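Local coordinates for protein esterase LipW (Mycobacterium marinum, PDB 3QH4) that probably hydrolyses ester bonds, as an esterase of the alpha/beta hydrolase fold with strict substrate selectivity, at residues 34-38 against 126-130. Sequence-based numbering, arbitrary orientation.
Sequences ILTIR and LAPEH
Arg38 and Glu129 meet head-on in a two-pronged salt bridge between helix 31-56 and the loop that follows strand 118-122. NH1 of Arg38 reaches OE2 of Glu129 at 2.8 Å with an N-H...O angle of 170°, and NH2 of Arg38 reaches OE1 of Glu129 at 2.9 Å. OE1 offers its syn lone pair; OE2 is also approached on the syn side, though somewhat out of the carboxylate plane. Guanidinium and carboxylate come out nearly coplanar, 30° apart, the slight twist showing in the NH1 bond. With chi2 and chi3 both near 180°, the chain of Arg38 stretches straight off the helix to the loop, whereas the bend of Glu129 at chi2 presents both carboxylate oxygens to the arginine.

The carbonyl O of Ala127 lies at the guanidinium edge as well, 2.9 Å from Arg38 NH2. NE of Arg38 donates to the carbonyl O of Ala97, a third hydrogen bond that should limit rotation of the guanidinium. Ile34, one helical turn earlier, lays its CG2 over one face, 3.4 Å above the plane and toward the rim. Leu126 approaches obliquely, its CB 3.8 Å from Arg38 NH2, and CD of Pro128 lies 4.0 Å from that same nitrogen. Leu35 adds a brush of CD2 against Glu129 OE2.

The loop turns here through a cis peptide bond before Pro128, and backbone hydrogen bonding between Ala127 and Phe96 ties it to the loop after strand 85-91. The contact is an end-on bidentate arginine-carboxylate salt bridge at the surface, fastening helix 31-56, which precedes the central sheet in the chain, to the loop between strand 118-122 and helix 134-148 of the alpha/beta hydrolase fold.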
ATOM      1  N   ILE A  34       7.725   7.911 -15.996  1.00 12.13           N
ATOM      2  CA  ILE A  34       7.371   8.223 -14.609  1.00 11.43           C
ATOM      3  C   ILE A  34       7.125   9.714 -14.410  1.00 11.97           C
ATOM      4  O   ILE A  34       6.162  10.102 -13.793  1.00 11.74           O
ATOM      5  CB  ILE A  34       8.422   7.650 -13.615  1.00 11.54           C
ATOM      6  CG1 ILE A  34       8.159   6.143 -13.440  1.00 11.01           C
ATOM      7  CG2 ILE A  34       8.398   8.373 -12.264  1.00  9.71           C
ATOM      8  CD1 ILE A  34       9.352   5.312 -12.858  1.00  9.45           C
ATOM      9  N   LEU A  35       7.980  10.557 -14.974  1.00 13.48           N
ATOM     10  CA  LEU A  35       7.756  12.004 -14.861  1.00 15.02           C
ATOM     11  C   LEU A  35       6.428  12.449 -15.469  1.00 16.06           C
ATOM     12  O   LEU A  35       5.727  13.280 -14.894  1.00 16.29           O
ATOM     13  CB  LEU A  35       8.922  12.785 -15.473  1.00 16.05           C
ATOM     14  CG  LEU A  35      10.318  12.567 -14.888  1.00 18.77           C
ATOM     15  CD1 LEU A  35      11.330  13.332 -15.717  1.00 20.95           C
ATOM     16  CD2 LEU A  35      10.440  12.949 -13.393  1.00 20.37           C
ATOM     17  N   THR A  36       6.061  11.879 -16.610  1.00 16.30           N
ATOM     18  CA  THR A  36       4.838  12.271 -17.288  1.00 17.91           C
ATOM     19  C   THR A  36       3.613  11.765 -16.523  1.00 16.18           C
ATOM     20  O   THR A  36       2.589  12.451 -16.437  1.00 16.13           O
ATOM     21  CB  THR A  36       4.833  11.739 -18.745  1.00 18.32           C
ATOM     22  OG1 THR A  36       6.001  12.223 -19.415  1.00 22.88           O
ATOM     23  CG2 THR A  36       3.625  12.254 -19.499  1.00 21.84           C
ATOM     24  N   ILE A  37       3.717  10.553 -15.980  1.00 14.29           N
ATOM     25  CA  ILE A  37       2.603   9.971 -15.221  1.00 13.66           C
ATOM     26  C   ILE A  37       2.331  10.816 -13.974  1.00 13.61           C
ATOM     27  O   ILE A  37       1.173  11.101 -13.663  1.00 13.93           O
ATOM     28  CB  ILE A  37       2.846   8.495 -14.826  1.00 12.26           C
ATOM     29  CG1 ILE A  37       2.982   7.607 -16.054  1.00 12.20           C
ATOM     30  CG2 ILE A  37       1.705   7.963 -13.918  1.00 12.43           C
ATOM     31  CD1 ILE A  37       3.527   6.219 -15.733  1.00 11.18           C
ATOM     32  N   ARG A  38       3.388  11.229 -13.275  1.00 14.11           N
ATOM     33  CA  ARG A  38       3.203  12.015 -12.042  1.00 13.99           C
ATOM     34  C   ARG A  38       2.283  13.202 -12.295  1.00 15.07           C
ATOM     35  O   ARG A  38       1.361  13.467 -11.534  1.00 14.81           O
ATOM     36  CB  ARG A  38       4.532  12.545 -11.521  1.00 14.43           C
ATOM     37  CG  ARG A  38       5.430  11.448 -10.966  1.00 11.94           C
ATOM     38  CD  ARG A  38       6.716  12.028 -10.445  1.00 11.77           C
ATOM     39  NE  ARG A  38       7.556  11.001  -9.809  1.00 10.60           N
ATOM     40  CZ  ARG A  38       8.876  11.132  -9.660  1.00 10.95           C
ATOM     41  NH1 ARG A  38       9.498  12.245 -10.072  1.00 11.83           N
ATOM     42  NH2 ARG A  38       9.577  10.173  -9.092  1.00 10.45           N
ATOM     43  N   LEU A 126      10.148   9.790  -3.189  1.00  5.97           N
ATOM     44  CA  LEU A 126      10.004   8.897  -4.366  1.00  5.61           C
ATOM     45  C   LEU A 126      11.283   8.625  -5.107  1.00  6.08           C
ATOM     46  O   LEU A 126      12.125   9.488  -5.261  1.00  7.60           O
ATOM     47  CB  LEU A 126       9.029   9.513  -5.384  1.00  6.04           C
ATOM     48  CG  LEU A 126       7.612   9.806  -4.865  1.00  5.29           C
ATOM     49  CD1 LEU A 126       6.791  10.571  -5.922  1.00  6.75           C
ATOM     50  CD2 LEU A 126       6.863   8.527  -4.391  1.00  5.33           C
ATOM     51  N   ALA A 127      11.393   7.373  -5.555  1.00  6.51           N
ATOM     52  CA  ALA A 127      12.409   6.933  -6.493  1.00  7.57           C
ATOM     53  C   ALA A 127      12.020   7.429  -7.891  1.00  7.82           C
ATOM     54  O   ALA A 127      10.850   7.698  -8.134  1.00  7.68           O
ATOM     55  CB  ALA A 127      12.461   5.409  -6.468  1.00  6.57           C
ATOM     56  N   PRO A 128      12.991   7.539  -8.819  1.00  9.66           N
ATOM     57  CA  PRO A 128      14.412   7.247  -8.668  1.00 10.74           C
ATOM     58  C   PRO A 128      15.226   8.307  -7.923  1.00 10.82           C
ATOM     59  O   PRO A 128      16.405   8.052  -7.635  1.00 11.78           O
ATOM     60  CB  PRO A 128      14.914   7.159 -10.126  1.00 11.01           C
ATOM     61  CG  PRO A 128      14.043   8.020 -10.863  1.00 12.63           C
ATOM     62  CD  PRO A 128      12.667   7.924 -10.208  1.00 10.43           C
ATOM     63  N   GLU A 129      14.635   9.474  -7.647  1.00 10.75           N
ATOM     64  CA  GLU A 129      15.362  10.588  -7.039  1.00 11.47           C
ATOM     65  C   GLU A 129      15.756  10.256  -5.599  1.00 11.14           C
ATOM     66  O   GLU A 129      16.827  10.666  -5.109  1.00 12.13           O
ATOM     67  CB  GLU A 129      14.527  11.876  -7.058  1.00 11.83           C
ATOM     68  CG  GLU A 129      14.160  12.410  -8.470  1.00 14.14           C
ATOM     69  CD  GLU A 129      12.832  11.850  -9.020  1.00 17.56           C
ATOM     70  OE1 GLU A 129      12.291  10.876  -8.446  1.00 13.72           O
ATOM     71  OE2 GLU A 129      12.323  12.392 -10.030  1.00 18.85           O
ATOM     72  N   HIS A 130      14.907   9.483  -4.934  1.00  9.86           N
ATOM     73  CA  HIS A 130      15.136   9.125  -3.549  1.00  9.40           C
ATOM     74  C   HIS A 130      14.915   7.626  -3.368  1.00  8.41           C
ATOM     75  O   HIS A 130      13.863   7.201  -2.910  1.00  9.20           O
ATOM     76  CB  HIS A 130      14.199   9.922  -2.631  1.00  9.04           C
ATOM     77  CG  HIS A 130      14.297  11.399  -2.819  1.00 10.76           C
ATOM     78  ND1 HIS A 130      15.370  12.133  -2.358  1.00 14.03           N
ATOM     79  CD2 HIS A 130      13.486  12.278  -3.454  1.00 13.09           C
ATOM     80  CE1 HIS A 130      15.209  13.404  -2.686  1.00 13.69           C
ATOM     81  NE2 HIS A 130      14.074  13.523  -3.347  1.00 13.06           N
TER